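Local structure of haloacid delahogenase-like family hydrolase (Xanthomonas campestris pv. campestris, 2PKE) at residues F139-E142 with Q143-E146; R170-S173 with E174-L177; P231-S234 with G235-A238; R241-D244 with A245-G248. The protein probably acts as a magnesium-dependent phosphatase of the haloacid dehalogenase superfamily, with a magnesium ion bound in the crystal. All blocks are in the same frame, centred on the assembly; numbering follows the deposited sequence.

How the contacts relate
All four contacts are local ones, each within a helix or at a helix end, around the parallel sheet of this HAD-type domain. Contact 1, on helix 138-148, lies closest to the metal: the side chain of Q141 is about 8 Å from the magnesium ion, which D19, D21 and N187 bind. In contact 3 the W236 side chain is about 10 Å from the same ion. Contact 2, which closes helix 165-175, and contact 4 lie away from this site, their centres about 20 Å apart. Contacts 3 and 4 share helix 236-250, with centres about 15 Å apart, whereas the centres of contacts 1 and 4 are about 32 Å apart.

Contact 1: F139-E142 with Q143-E146; sequences FHQE and QKIE
K144 lays its CE over one face of the H140 imidazole, and one position earlier Q143 does much the same with CG on the F139 ring. Both are CH-pi contacts between residues four apart on helix 138-148. K144 CE is 3.7 Å from the centroid of the H140 ring, 17° off its normal, and reaches closest at H140 CE1, 3.5 Å away. The lysine chain bends at chi3, which carries its methylene over the ring before NZ goes on to D21 and H109. Q143 CG sits 4.0 Å from the centroid of the F139 ring, shifted toward the rim, with the amide turned 42° from the ring plane.

The polar contacts include four backbone i to i+4 bonds, of which I145 N to Q141 O is the straightest at 171°. A water joins two side chains on another side of the helix: it lies 2.6 Å from Q143 OE1 and 3.1 Å from E142 OE1. That same E142 oxygen is also bonded to S161 OG of the second subunit, so the water and the serine meet at one carboxylate atom beside the dimer contact. Q141, bent at chi2, sends NE2 to D21 OD2, while K144 NZ forms a salt bridge with D21 OD1.

K144 and Q141 thus take one oxygen each of the D21 carboxylate, which fixes how a magnesium ligand is turned, and contact with the imidazole face probably limits the freedom of the lysine chain.

Contact 2: R170-S173 with E174-L177; sequences RVLS and EFDL
E174 and R170 run side by side, pointing the same way from successive turns of helix 165-175, and the glutamate can be followed outward. Its CB packs on the backbone, 3.4 Å from V171 O. CG, set anti to the carbonyl carbon (chi1 -68°), then passes R170 O at 3.5 Å, and from there the chain runs extended to the carboxylate. At the tip OE2 approaches the edge of the R170 guanidinium, near its plane: R170 NH1 is 3.5 Å from E174 OE2, a long salt bridge whose hydrogen bond is weak. The two planes stand 33° apart. Each partner has another hold, since NH1 also pairs with E158 and E174 OE1 accepts from the backbone N of M2.

R170 O is gripped twice, by E174 N and by S173 OG, the latter 2.7 Å away. On the apolar side V171 CG1 lies 3.7 Å from F175 CE2, the valine methyl alongside the phenyl ring.

The helix closes in a Schellman motif. D176, with positive phi (64°), is its C' residue; L177 N reaches back to L172 O at 3.0 Å, and D176 N makes a weak bond to S173 O. The turn brings L177 O to within 3.5 Å of L172 CB.

Inward, V171 and F175 rest on I133 and V131 of strand 129-135, while L172, F175 and L177 meet L15 of strand 15-18. R170 lies over V160 of strand 157-160, and the backbone of F175 bonds that of I5 in the N-terminal segment, so this helix end packs across three neighbouring strands.

Contact 3: P231-S234 with G235-A238; sequences PDPS and GWPA
The indole of W236 carries P233 on one face. P233 CA stands almost straight above the five-membered ring, 3.5 Å from its centroid and 9° off the normal, a close CH-pi contact. The rest of the proline continues across the six-membered ring, with CG 3.9 Å from W236 CZ2, and the two side chains lie side by side and point the same way. The indole NE1 turns outside the pair to T206 OG1.

Next to this contact the backbone is wound into a tight turn. W236 N bonds P233 O at 2.9 Å, nearly straight at the hydrogen (167°) but from well above the carbonyl plane; G235 N bonds D232 O, also from above the carbonyl plane though less steeply. One carboxylate oxygen, D232 OD2, accepts twice from S234: from its N at 3.1 Å and from its OG at 2.5 Å. With OG held between the backbone N and the carbonyl carbon (chi1 64°), the hydroxyl comes in on the syn side of the carboxylate, whereas the amide comes from above its plane. A water stands between S234 O and A238 N, i and i+4 partners, donating to the first and accepting from the second.

P233 and W236 also pack against helix 117-125 through V117, A120 and I124, and W236 touches T23 beside the metal-binding aspartates. The arrangement is an Asx turn leading from strand 227-229 into helix 236-250, with proline-on-indole CH-pi packing where the chain enters the helix.

Contact 4: R241-D244 with A245-G248; sequences RALD and AQAG
L243 and Q246 come alongside through different first torsions: the leucine CG is anti to its carbonyl carbon (chi1 -73°), while the glutamine, with CG opposite the backbone N (chi1 -176°), runs extended to its amide. They point the same way, and L243 CD2 ends 4.0 Å from Q246 OE1, a loose apolar-to-polar touch. The amide spends its polar atoms outside the pair: OE1 accepts from R228 NH2 and NE2 donates to P225 O.

The D244 carboxylate reaches out from the helix to Y128 OH and to the backbone N of A12 and I13. Three donors thus share a buried carboxylate, an environment that would be expected to favour its charged form.

Between the turns run four backbone i to i+4 bonds. A247 N donates to L243 O at 2.9 Å and G248 N to D244 O at 3.0 Å, while Q246 N meets A242 O along a straighter line, 166° at the hydrogen. The methyl of A247 points back along the helix and sits 3.4 Å from L243 O. Similarly, A245 CB rests 3.5 Å from A242 O.

L243, Q246 and A247 pack on W202 of strand 202-205, and L243 reaches I204 as well. This is regular i to i+4 alpha-helical geometry, in a C-terminal helix laid against the parallel sheet of a Rossmann-like HAD domain and tied by D244 to the segment leading into strand 15-18.

Contact 1: F139-E142 with Q143-E146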
loop_
_atom_site.group_PDB
_atom_site.type_symbol
_atom_site.label_atom_id
_atom_site.label_comp_id
_atom_site.label_asym_id
_atom_site.label_seq_id
_atom_site.Cartn_x
_atom_site.Cartn_y
_atom_site.Cartn_z
ATOM N N PHE A 139 -1.413 -3.716 -2.194
ATOM C CA PHE A 139 -2.335 -4.803 -2.535
ATOM C C PHE A 139 -1.846 -5.628 -3.732
ATOM O O PHE A 139 -1.898 -6.845 -3.694
ATOM C CB PHE A 139 -3.730 -4.266 -2.815
ATOM C CG PHE A 139 -4.723 -5.345 -3.144
ATOM C CD1 PHE A 139 -5.288 -6.105 -2.137
ATOM C CD2 PHE A 139 -5.070 -5.614 -4.467
ATOM C CE1 PHE A 139 -6.184 -7.106 -2.430
ATOM C CE2 PHE A 139 -5.934 -6.647 -4.775
ATOM C CZ PHE A 139 -6.508 -7.385 -3.751
ATOM N N HIS A 140 -1.402 -4.974 -4.802
ATOM C CA HIS A 140 -0.932 -5.707 -5.959
ATOM C C HIS A 140 0.339 -6.517 -5.667
ATOM O O HIS A 140 0.446 -7.677 -6.084
ATOM C CB HIS A 140 -0.743 -4.761 -7.120
ATOM C CG HIS A 140 -0.528 -5.447 -8.433
ATOM N ND1 HIS A 140 -0.047 -4.784 -9.540
ATOM C CD2 HIS A 140 -0.766 -6.719 -8.831
ATOM C CE1 HIS A 140 0.026 -5.624 -10.555
ATOM N NE2 HIS A 140 -0.420 -6.803 -10.155
ATOM N N GLN A 141 1.289 -5.914 -4.968
ATOM C CA GLN A 141 2.542 -6.622 -4.573
ATOM C C GLN A 141 2.240 -7.809 -3.651
ATOM O O GLN A 141 2.792 -8.903 -3.808
ATOM C CB GLN A 141 3.573 -5.653 -3.935
ATOM C CG GLN A 141 4.099 -4.588 -4.897
ATOM C CD GLN A 141 4.909 -5.187 -5.982
ATOM O OE1 GLN A 141 5.531 -6.225 -5.785
ATOM N NE2 GLN A 141 4.937 -4.535 -7.141
ATOM N N GLU A 142 1.298 -7.628 -2.729
ATOM C CA GLU A 142 0.886 -8.744 -1.876
ATOM C C GLU A 142 0.266 -9.884 -2.684
ATOM O O GLU A 142 0.544 -11.058 -2.454
ATOM C CB GLU A 142 -0.091 -8.266 -0.836
ATOM C CG GLU A 142 0.577 -7.623 0.353
ATOM C CD GLU A 142 -0.461 -7.171 1.360
ATOM O OE1 GLU A 142 -1.662 -7.199 1.026
ATOM O OE2 GLU A 142 -0.075 -6.773 2.465
ATOM N N GLN A 143 -0.540 -9.531 -3.685
ATOM C CA GLN A 143 -1.145 -10.537 -4.540
ATOM C C GLN A 143 -0.100 -11.240 -5.420
ATOM O O GLN A 143 -0.197 -12.446 -5.639
ATOM C CB GLN A 143 -2.319 -9.958 -5.323
ATOM C CG GLN A 143 -3.620 -9.735 -4.469
ATOM C CD GLN A 143 -3.963 -10.887 -3.469
ATOM O OE1 GLN A 143 -4.285 -10.633 -2.305
ATOM N NE2 GLN A 143 -3.875 -12.141 -3.923
ATOM N N LYS A 144 0.920 -10.532 -5.868
ATOM C CA LYS A 144 1.968 -11.119 -6.702
ATOM C C LYS A 144 2.747 -12.163 -5.911
ATOM O O LYS A 144 2.919 -13.266 -6.402
ATOM C CB LYS A 144 2.902 -10.069 -7.310
ATOM C CG LYS A 144 2.249 -9.092 -8.356
ATOM C CD LYS A 144 3.343 -8.421 -9.222
ATOM C CE LYS A 144 3.141 -6.976 -9.581
ATOM N NZ LYS A 144 3.887 -6.581 -10.865
ATOM N N ILE A 145 3.145 -11.844 -4.681
ATOM C CA ILE A 145 3.828 -12.853 -3.869
ATOM C C ILE A 145 2.952 -14.103 -3.657
ATOM O O ILE A 145 3.455 -15.205 -3.671
ATOM C CB ILE A 145 4.440 -12.259 -2.564
ATOM C CG1 ILE A 145 5.248 -13.314 -1.805
ATOM C CG2 ILE A 145 3.395 -11.661 -1.646
ATOM C CD1 ILE A 145 6.485 -13.827 -2.581
ATOM N N GLU A 146 1.654 -13.946 -3.480
ATOM C CA GLU A 146 0.757 -15.117 -3.309
ATOM C C GLU A 146 0.601 -15.893 -4.632
ATOM O O GLU A 146 0.783 -17.093 -4.642
ATOM C CB GLU A 146 -0.575 -14.671 -2.671
ATOM C CG GLU A 146 -1.530 -15.822 -2.104
ATOM C CD GLU A 146 -0.986 -16.656 -0.870
ATOM O OE1 GLU A 146 -0.321 -16.093 0.046
ATOM O OE2 GLU A 146 -1.249 -17.890 -0.825
HETATM O O HOH W 1 -3.469 -8.434 -1.133
#

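Contact 2: R170-S173 with E174-L177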
loop_
_atom_site.group_PDB
_atom_site.type_symbol
_atom_site.label_atom_id
_atom_site.label_comp_id
_atom_site.label_asym_id
_atom_site.label_seq_id
_atom_site.Cartn_x
_atom_site.Cartn_y
_atom_site.Cartn_z
ATOM N N ARG A 170 15.255 2.841 7.456
ATOM C CA ARG A 170 14.100 2.661 8.295
ATOM C C ARG A 170 13.757 1.165 8.404
ATOM O O ARG A 170 13.550 0.639 9.516
ATOM C CB ARG A 170 12.942 3.466 7.740
ATOM C CG ARG A 170 11.641 3.123 8.430
ATOM C CD ARG A 170 10.436 3.800 7.829
ATOM N NE ARG A 170 9.961 3.345 6.513
ATOM C CZ ARG A 170 9.572 2.108 6.156
ATOM N NH1 ARG A 170 9.656 1.066 6.983
ATOM N NH2 ARG A 170 9.103 1.918 4.917
ATOM N N VAL A 171 13.779 0.468 7.265
ATOM C CA VAL A 171 13.462 -0.963 7.240
ATOM C C VAL A 171 14.462 -1.685 8.130
ATOM O O VAL A 171 14.069 -2.454 9.033
ATOM C CB VAL A 171 13.475 -1.539 5.815
ATOM C CG1 VAL A 171 13.335 -3.057 5.824
ATOM C CG2 VAL A 171 12.373 -0.910 4.980
ATOM N N LEU A 172 15.749 -1.411 7.937
ATOM C CA LEU A 172 16.764 -2.036 8.778
ATOM C C LEU A 172 16.673 -1.701 10.241
ATOM O O LEU A 172 17.025 -2.531 11.090
ATOM C CB LEU A 172 18.177 -1.719 8.266
ATOM C CG LEU A 172 18.552 -2.315 6.908
ATOM C CD1 LEU A 172 20.041 -2.064 6.587
ATOM C CD2 LEU A 172 18.214 -3.803 6.791
ATOM N N SER A 173 16.247 -0.492 10.564
ATOM C CA SER A 173 16.133 -0.109 11.974
ATOM C C SER A 173 15.091 -0.979 12.681
ATOM O O SER A 173 15.236 -1.335 13.857
ATOM C CB SER A 173 15.761 1.374 12.132
ATOM O OG SER A 173 14.378 1.558 11.889
ATOM N N GLU A 174 14.054 -1.346 11.948
ATOM C CA GLU A 174 13.032 -2.227 12.492
ATOM C C GLU A 174 13.492 -3.654 12.691
ATOM O O GLU A 174 13.025 -4.305 13.595
ATOM C CB GLU A 174 11.848 -2.232 11.580
ATOM C CG GLU A 174 11.160 -0.899 11.590
ATOM C CD GLU A 174 10.033 -0.844 10.616
ATOM O OE1 GLU A 174 9.617 -1.917 10.113
ATOM O OE2 GLU A 174 9.582 0.285 10.350
ATOM N N PHE A 175 14.382 -4.138 11.834
ATOM C CA PHE A 175 15.035 -5.422 12.028
ATOM C C PHE A 175 16.148 -5.324 13.046
ATOM O O PHE A 175 16.710 -6.355 13.431
ATOM C CB PHE A 175 15.683 -5.917 10.742
ATOM C CG PHE A 175 14.716 -6.423 9.719
ATOM C CD1 PHE A 175 13.955 -7.560 9.975
ATOM C CD2 PHE A 175 14.615 -5.806 8.481
ATOM C CE1 PHE A 175 13.074 -8.044 9.028
ATOM C CE2 PHE A 175 13.737 -6.282 7.527
ATOM C CZ PHE A 175 12.958 -7.403 7.812
ATOM N N ASP A 176 16.498 -4.100 13.442
ATOM C CA ASP A 176 17.508 -3.841 14.462
ATOM C C ASP A 176 18.844 -4.341 13.946
ATOM O O ASP A 176 19.618 -4.939 14.659
ATOM C CB ASP A 176 17.126 -4.520 15.778
ATOM C CG ASP A 176 17.581 -3.753 17.008
ATOM O OD1 ASP A 176 18.793 -3.535 17.208
ATOM O OD2 ASP A 176 16.711 -3.388 17.811
ATOM N N LEU A 177 19.134 -4.024 12.698
ATOM C CA LEU A 177 20.278 -4.602 12.016
ATOM C C LEU A 177 21.045 -3.457 11.388
ATOM O O LEU A 177 20.413 -2.597 10.795
ATOM C CB LEU A 177 19.747 -5.555 10.929
ATOM C CG LEU A 177 20.738 -6.557 10.371
ATOM C CD1 LEU A 177 21.032 -7.602 11.429
ATOM C CD2 LEU A 177 20.232 -7.164 9.050
#

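Contact 3: P231-S234 with G235-A238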
loop_
_atom_site.group_PDB
_atom_site.type_symbol
_atom_site.label_atom_id
_atom_site.label_comp_id
_atom_site.label_asym_id
_atom_site.label_seq_id
_atom_site.Cartn_x
_atom_site.Cartn_y
_atom_site.Cartn_z
ATOM N N PRO A 231 24.538 -12.646 -13.217
ATOM C CA PRO A 231 23.643 -12.696 -14.385
ATOM C C PRO A 231 22.310 -13.447 -14.209
ATOM O O PRO A 231 21.330 -13.051 -14.792
ATOM C CB PRO A 231 24.494 -13.382 -15.464
ATOM C CG PRO A 231 25.869 -13.302 -14.996
ATOM C CD PRO A 231 25.836 -13.264 -13.506
ATOM N N ASP A 232 22.280 -14.517 -13.430
ATOM C CA ASP A 232 21.050 -15.223 -13.215
ATOM C C ASP A 232 20.955 -15.685 -11.767
ATOM O O ASP A 232 21.954 -15.699 -11.061
ATOM C CB ASP A 232 20.882 -16.356 -14.234
ATOM C CG ASP A 232 21.675 -17.580 -13.878
ATOM O OD1 ASP A 232 22.883 -17.566 -14.204
ATOM O OD2 ASP A 232 21.081 -18.535 -13.287
ATOM N N PRO A 233 19.731 -15.993 -11.306
ATOM C CA PRO A 233 19.546 -16.309 -9.891
ATOM C C PRO A 233 20.366 -17.457 -9.348
ATOM O O PRO A 233 20.622 -17.491 -8.145
ATOM C CB PRO A 233 18.040 -16.607 -9.786
ATOM C CG PRO A 233 17.451 -15.881 -10.910
ATOM C CD PRO A 233 18.441 -15.998 -12.016
ATOM N N SER A 234 20.720 -18.431 -10.171
ATOM C CA SER A 234 21.502 -19.571 -9.690
ATOM C C SER A 234 22.852 -19.124 -9.063
ATOM O O SER A 234 23.410 -19.800 -8.176
ATOM C CB SER A 234 21.710 -20.625 -10.798
ATOM O OG SER A 234 22.481 -20.129 -11.873
ATOM N N GLY A 235 23.332 -17.946 -9.464
ATOM C CA GLY A 235 24.552 -17.357 -8.859
ATOM C C GLY A 235 24.369 -16.586 -7.547
ATOM O O GLY A 235 25.342 -16.223 -6.903
ATOM N N TRP A 236 23.124 -16.394 -7.100
ATOM C CA TRP A 236 22.877 -15.547 -5.953
ATOM C C TRP A 236 23.434 -16.118 -4.640
ATOM O O TRP A 236 23.973 -15.360 -3.852
ATOM C CB TRP A 236 21.382 -15.281 -5.743
ATOM C CG TRP A 236 20.687 -14.419 -6.767
ATOM C CD1 TRP A 236 21.259 -13.596 -7.659
ATOM C CD2 TRP A 236 19.272 -14.248 -6.906
ATOM N NE1 TRP A 236 20.298 -12.945 -8.404
ATOM C CE2 TRP A 236 19.066 -13.332 -7.971
ATOM C CE3 TRP A 236 18.151 -14.862 -6.312
ATOM C CZ2 TRP A 236 17.789 -12.954 -8.400
ATOM C CZ3 TRP A 236 16.890 -14.508 -6.742
ATOM C CH2 TRP A 236 16.709 -13.543 -7.767
ATOM N N PRO A 237 23.213 -17.425 -4.359
ATOM C CA PRO A 237 23.680 -17.963 -3.076
ATOM C C PRO A 237 25.208 -17.840 -2.920
ATOM O O PRO A 237 25.681 -17.366 -1.872
ATOM C CB PRO A 237 23.176 -19.428 -3.109
ATOM C CG PRO A 237 22.034 -19.417 -4.101
ATOM C CD PRO A 237 22.464 -18.453 -5.131
ATOM N N ALA A 238 25.952 -18.173 -3.972
ATOM C CA ALA A 238 27.426 -18.004 -3.984
ATOM C C ALA A 238 27.848 -16.540 -3.755
ATOM O O ALA A 238 28.816 -16.254 -3.050
ATOM C CB ALA A 238 28.033 -18.535 -5.323
HETATM O O HOH W 2 25.304 -19.821 -6.264
#

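Contact 4: R241-D244 with A245-G248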
loop_
_atom_site.group_PDB
_atom_site.type_symbol
_atom_site.label_atom_id
_atom_site.label_comp_id
_atom_site.label_asym_id
_atom_site.label_seq_id
_atom_site.Cartn_x
_atom_site.Cartn_y
_atom_site.Cartn_z
ATOM N N ARG A 241 27.363 -15.530 -0.131
ATOM C CA ARG A 241 28.434 -16.105 0.643
ATOM C C ARG A 241 29.726 -15.319 0.477
ATOM O O ARG A 241 30.469 -15.182 1.430
ATOM C CB ARG A 241 28.702 -17.528 0.205
ATOM C CG ARG A 241 27.725 -18.492 0.694
ATOM C CD ARG A 241 27.988 -19.891 0.140
ATOM N NE ARG A 241 26.707 -20.529 0.128
ATOM C CZ ARG A 241 26.084 -21.004 -0.940
ATOM N NH1 ARG A 241 26.678 -21.047 -2.142
ATOM N NH2 ARG A 241 24.865 -21.504 -0.764
ATOM N N ALA A 242 29.993 -14.850 -0.752
ATOM C CA ALA A 242 31.209 -14.138 -1.054
ATOM C C ALA A 242 31.176 -12.777 -0.365
ATOM O O ALA A 242 32.186 -12.347 0.195
ATOM C CB ALA A 242 31.396 -13.961 -2.621
ATOM N N LEU A 243 30.015 -12.123 -0.406
ATOM C CA LEU A 243 29.814 -10.840 0.264
ATOM C C LEU A 243 29.948 -10.997 1.762
ATOM O O LEU A 243 30.574 -10.158 2.415
ATOM C CB LEU A 243 28.488 -10.203 -0.139
ATOM C CG LEU A 243 28.514 -9.647 -1.600
ATOM C CD1 LEU A 243 27.041 -9.322 -2.035
ATOM C CD2 LEU A 243 29.448 -8.467 -1.730
ATOM N N ASP A 244 29.387 -12.075 2.297
ATOM C CA ASP A 244 29.512 -12.373 3.685
ATOM C C ASP A 244 30.951 -12.571 4.095
ATOM O O ASP A 244 31.337 -12.130 5.158
ATOM C CB ASP A 244 28.689 -13.599 4.009
ATOM C CG ASP A 244 28.600 -13.891 5.507
ATOM O OD1 ASP A 244 29.145 -13.164 6.344
ATOM O OD2 ASP A 244 27.972 -14.897 5.823
ATOM N N ALA A 245 31.741 -13.243 3.272
ATOM C CA ALA A 245 33.151 -13.465 3.592
ATOM C C ALA A 245 33.901 -12.130 3.693
ATOM O O ALA A 245 34.620 -11.900 4.638
ATOM C CB ALA A 245 33.794 -14.366 2.573
ATOM N N GLN A 246 33.683 -11.259 2.709
ATOM C CA GLN A 246 34.276 -9.916 2.639
ATOM C C GLN A 246 33.878 -9.086 3.861
ATOM O O GLN A 246 34.712 -8.440 4.506
ATOM C CB GLN A 246 33.778 -9.267 1.343
ATOM C CG GLN A 246 34.359 -7.881 1.009
ATOM C CD GLN A 246 33.950 -7.348 -0.403
ATOM O OE1 GLN A 246 33.445 -8.082 -1.247
ATOM N NE2 GLN A 246 34.146 -6.038 -0.612
ATOM N N ALA A 247 32.594 -9.140 4.201
ATOM C CA ALA A 247 32.054 -8.381 5.351
ATOM C C ALA A 247 32.718 -8.793 6.673
ATOM O O ALA A 247 33.063 -7.963 7.551
ATOM C CB ALA A 247 30.515 -8.592 5.428
ATOM N N GLY A 248 32.853 -10.095 6.826
ATOM C CA GLY A 248 33.472 -10.657 8.021
ATOM C C GLY A 248 34.934 -10.279 8.190
ATOM O O GLY A 248 35.364 -10.072 9.284
#